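Local coordinates for beta-ketoacyl-[acyl-carrier-protein] synthase FabY (Pseudomonas aeruginosa, PDB 4CW4), which catalyses the condensation of acetyl-CoA with malonyl-ACP to acetoacetyl-ACP, the step that primes bacterial fatty acid synthesis, at residues A48-L56 with P174-L182. Residues are numbered along the deposited sequence; the frame is centred on the assembly and turned at random.
Sequences AGLAVMMKL and PTGFEPGEL
In one of the two conformers of M53, the methyl sits almost centrally over one face of the F177 phenyl ring, with CE 3.9 Å from the ring centroid and only 9° off the normal, a CH-pi contact. The bend at chi3 (70°) turns CE back over the ring and leaves SD higher above the same face, a more distant Met-aromatic contact; Y18 meets the F177 ring as well. P174 continues the apolar layer: its CG lies 4.0 Å from CD2 of L50, and its CB packs against M54, 3.7 Å from CG, both side chains crossing the proline at about a right angle. What meets here is the C-terminal end of helix 40-53, closed by a Schellman motif in which K55 takes positive phi, and a type II beta turn, P174 to F177, in the loop that joins strand 169-171 to helix 190-204 within the ketosynthase region. G176 fits the third position of that turn, with phi 106°, and its CA comes 4.2 Å from CA of M54. T175 O of the turn faces M54, 3.2 Å from CB, while from the helix end M53 O lies at the F177 ring edge, in its plane. T175 OG1 hydrogen-bonds with E95 and R92, linking the turn to the chain at strand 91-93 and just beyond it. Farther out, the K55 chain bends at chi2 and passes its CG 3.7 Å from G176 O. Its ammonium ends near the E181 carboxylate at the solvent-exposed edge, NZ to OE1 4.1 Å, opposite charges that probably attract, though too far apart for a salt bridge.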
loop_
_atom_site.group_PDB
_atom_site.type_symbol
_atom_site.label_atom_id
_atom_site.label_comp_id
_atom_site.label_asym_id
_atom_site.label_seq_id
_atom_site.Cartn_x
_atom_site.Cartn_y
_atom_site.Cartn_z
ATOM N N ALA A 48 -12.915 19.806 29.067
ATOM C CA ALA A 48 -12.656 18.896 30.164
ATOM C C ALA A 48 -12.052 17.585 29.667
ATOM O O ALA A 48 -11.087 17.068 30.233
ATOM C CB ALA A 48 -13.932 18.634 30.942
ATOM N N GLY A 49 -12.601 17.039 28.593
ATOM C CA GLY A 49 -12.064 15.816 28.012
ATOM C C GLY A 49 -10.629 15.952 27.521
ATOM O O GLY A 49 -9.803 15.066 27.746
ATOM N N LEU A 50 -10.338 17.073 26.870
ATOM C CA LEU A 50 -8.969 17.375 26.448
ATOM C C LEU A 50 -8.058 17.509 27.661
ATOM O O LEU A 50 -6.950 16.992 27.657
ATOM C CB LEU A 50 -8.922 18.665 25.627
ATOM C CG LEU A 50 -9.336 18.487 24.167
ATOM C CD1 LEU A 50 -9.612 19.833 23.503
ATOM C CD2 LEU A 50 -8.254 17.731 23.408
ATOM N N ALA A 51 -8.519 18.217 28.689
ATOM C CA ALA A 51 -7.704 18.395 29.890
ATOM C C ALA A 51 -7.314 17.039 30.501
ATOM O O ALA A 51 -6.194 16.868 30.984
ATOM C CB ALA A 51 -8.435 19.271 30.913
ATOM N N VAL A 52 -8.237 16.076 30.503
ATOM C CA VAL A 52 -7.937 14.755 31.043
ATOM C C VAL A 52 -6.944 14.033 30.141
ATOM O O VAL A 52 -5.959 13.447 30.612
ATOM C CB VAL A 52 -9.217 13.912 31.213
ATOM C CG1 VAL A 52 -8.881 12.458 31.560
ATOM C CG2 VAL A 52 -10.101 14.521 32.289
ATOM N N MET A 53 -7.187 14.083 28.829
ATOM C CA MET A 53 -6.301 13.443 27.852
ATOM C C MET A 53 -4.873 13.953 27.980
ATOM O O MET A 53 -3.905 13.191 27.815
ATOM C CB MET A 53 -6.750 13.736 26.412
ATOM C CG MET A 53 -7.887 12.879 25.914
ATOM S SD MET A 53 -8.566 13.467 24.351
ATOM C CE MET A 53 -7.220 13.084 23.226
ATOM N N MET A 54 -4.762 15.255 28.240
ATOM C CA MET A 54 -3.476 15.951 28.253
ATOM C C MET A 54 -2.811 15.915 29.634
ATOM O O MET A 54 -1.716 16.453 29.812
ATOM C CB MET A 54 -3.705 17.401 27.816
ATOM C CG MET A 54 -4.214 17.497 26.359
ATOM S SD MET A 54 -4.861 19.080 25.841
ATOM C CE MET A 54 -3.357 20.004 25.587
ATOM N N LYS A 55 -3.470 15.279 30.596
ATOM C CA LYS A 55 -2.978 15.164 31.970
ATOM C C LYS A 55 -2.880 16.502 32.698
ATOM O O LYS A 55 -2.073 16.654 33.623
ATOM C CB LYS A 55 -1.610 14.473 32.023
ATOM C CG LYS A 55 -1.440 13.278 31.107
ATOM C CD LYS A 55 -2.163 12.053 31.596
ATOM C CE LYS A 55 -1.507 10.791 31.025
ATOM N NZ LYS A 55 -2.402 9.621 31.183
ATOM N N LEU A 56 -3.701 17.461 32.301
ATOM C CA LEU A 56 -3.747 18.760 32.963
ATOM C C LEU A 56 -4.641 18.722 34.203
ATOM O O LEU A 56 -4.436 19.476 35.155
ATOM C CB LEU A 56 -4.249 19.829 31.996
ATOM C CG LEU A 56 -3.294 20.146 30.848
ATOM C CD1 LEU A 56 -3.961 21.038 29.833
ATOM C CD2 LEU A 56 -1.998 20.798 31.368
ATOM N N PRO A 174 -2.714 16.005 20.936
ATOM C CA PRO A 174 -2.659 16.901 22.094
ATOM C C PRO A 174 -1.524 16.558 23.075
ATOM O O PRO A 174 -1.329 15.394 23.444
ATOM C CB PRO A 174 -4.028 16.719 22.746
ATOM C CG PRO A 174 -4.934 16.347 21.594
ATOM C CD PRO A 174 -4.071 15.460 20.735
ATOM N N THR A 175 -0.790 17.583 23.494
ATOM C CA THR A 175 0.396 17.357 24.315
ATOM C C THR A 175 0.001 16.656 25.602
ATOM O O THR A 175 -0.879 17.133 26.339
ATOM C CB THR A 175 1.078 18.660 24.650
ATOM O OG1 THR A 175 1.330 19.389 23.448
ATOM C CG2 THR A 175 2.391 18.421 25.414
ATOM N N GLY A 176 0.663 15.534 25.869
ATOM C CA GLY A 176 0.389 14.765 27.070
ATOM C C GLY A 176 -0.379 13.484 26.822
ATOM O O GLY A 176 -0.327 12.561 27.633
ATOM N N PHE A 177 -1.080 13.420 25.695
ATOM C CA PHE A 177 -1.794 12.219 25.311
ATOM C C PHE A 177 -0.831 11.265 24.629
ATOM O O PHE A 177 -0.183 11.630 23.647
ATOM C CB PHE A 177 -2.936 12.578 24.361
ATOM C CG PHE A 177 -3.783 11.403 23.965
ATOM C CD1 PHE A 177 -4.522 10.701 24.901
ATOM C CD2 PHE A 177 -3.825 10.986 22.654
ATOM C CE1 PHE A 177 -5.321 9.622 24.523
ATOM C CE2 PHE A 177 -4.601 9.910 22.270
ATOM C CZ PHE A 177 -5.342 9.231 23.198
ATOM N N GLU A 178 -0.727 10.054 25.153
ATOM C CA GLU A 178 0.246 9.078 24.659
ATOM C C GLU A 178 -0.425 7.744 24.373
ATOM O O GLU A 178 -0.655 6.958 25.296
ATOM C CB GLU A 178 1.374 8.873 25.673
ATOM C CG GLU A 178 2.239 10.113 25.916
ATOM C CD GLU A 178 3.345 10.287 24.895
ATOM O OE1 GLU A 178 3.334 9.589 23.849
ATOM O OE2 GLU A 178 4.240 11.129 25.145
ATOM N N PRO A 179 -0.722 7.464 23.087
ATOM C CA PRO A 179 -1.427 6.224 22.753
ATOM C C PRO A 179 -0.731 4.971 23.276
ATOM O O PRO A 179 -1.405 4.038 23.697
ATOM C CB PRO A 179 -1.446 6.238 21.230
ATOM C CG PRO A 179 -1.424 7.675 20.872
ATOM C CD PRO A 179 -0.500 8.295 21.889
ATOM N N GLY A 180 0.598 4.963 23.280
ATOM C CA GLY A 180 1.339 3.804 23.719
ATOM C C GLY A 180 1.142 3.414 25.172
ATOM O O GLY A 180 1.386 2.260 25.534
ATOM N N GLU A 181 0.720 4.361 26.008
ATOM C CA GLU A 181 0.499 4.092 27.428
ATOM C C GLU A 181 -0.840 3.413 27.685
ATOM O O GLU A 181 -1.115 2.961 28.801
ATOM C CB GLU A 181 0.558 5.393 28.232
ATOM C CG GLU A 181 1.899 6.094 28.152
ATOM C CD GLU A 181 1.912 7.425 28.893
ATOM O OE1 GLU A 181 0.829 7.894 29.328
ATOM O OE2 GLU A 181 3.007 8.004 29.029
ATOM N N LEU A 182 -1.675 3.331 26.658
ATOM C CA LEU A 182 -3.048 2.876 26.863
ATOM C C LEU A 182 -3.271 1.380 26.715
ATOM O O LEU A 182 -4.382 0.894 26.995
ATOM C CB LEU A 182 -3.965 3.616 25.903
ATOM C CG LEU A 182 -3.973 5.145 26.005
ATOM C CD1 LEU A 182 -4.855 5.691 24.908
ATOM C CD2 LEU A 182 -4.458 5.619 27.357
#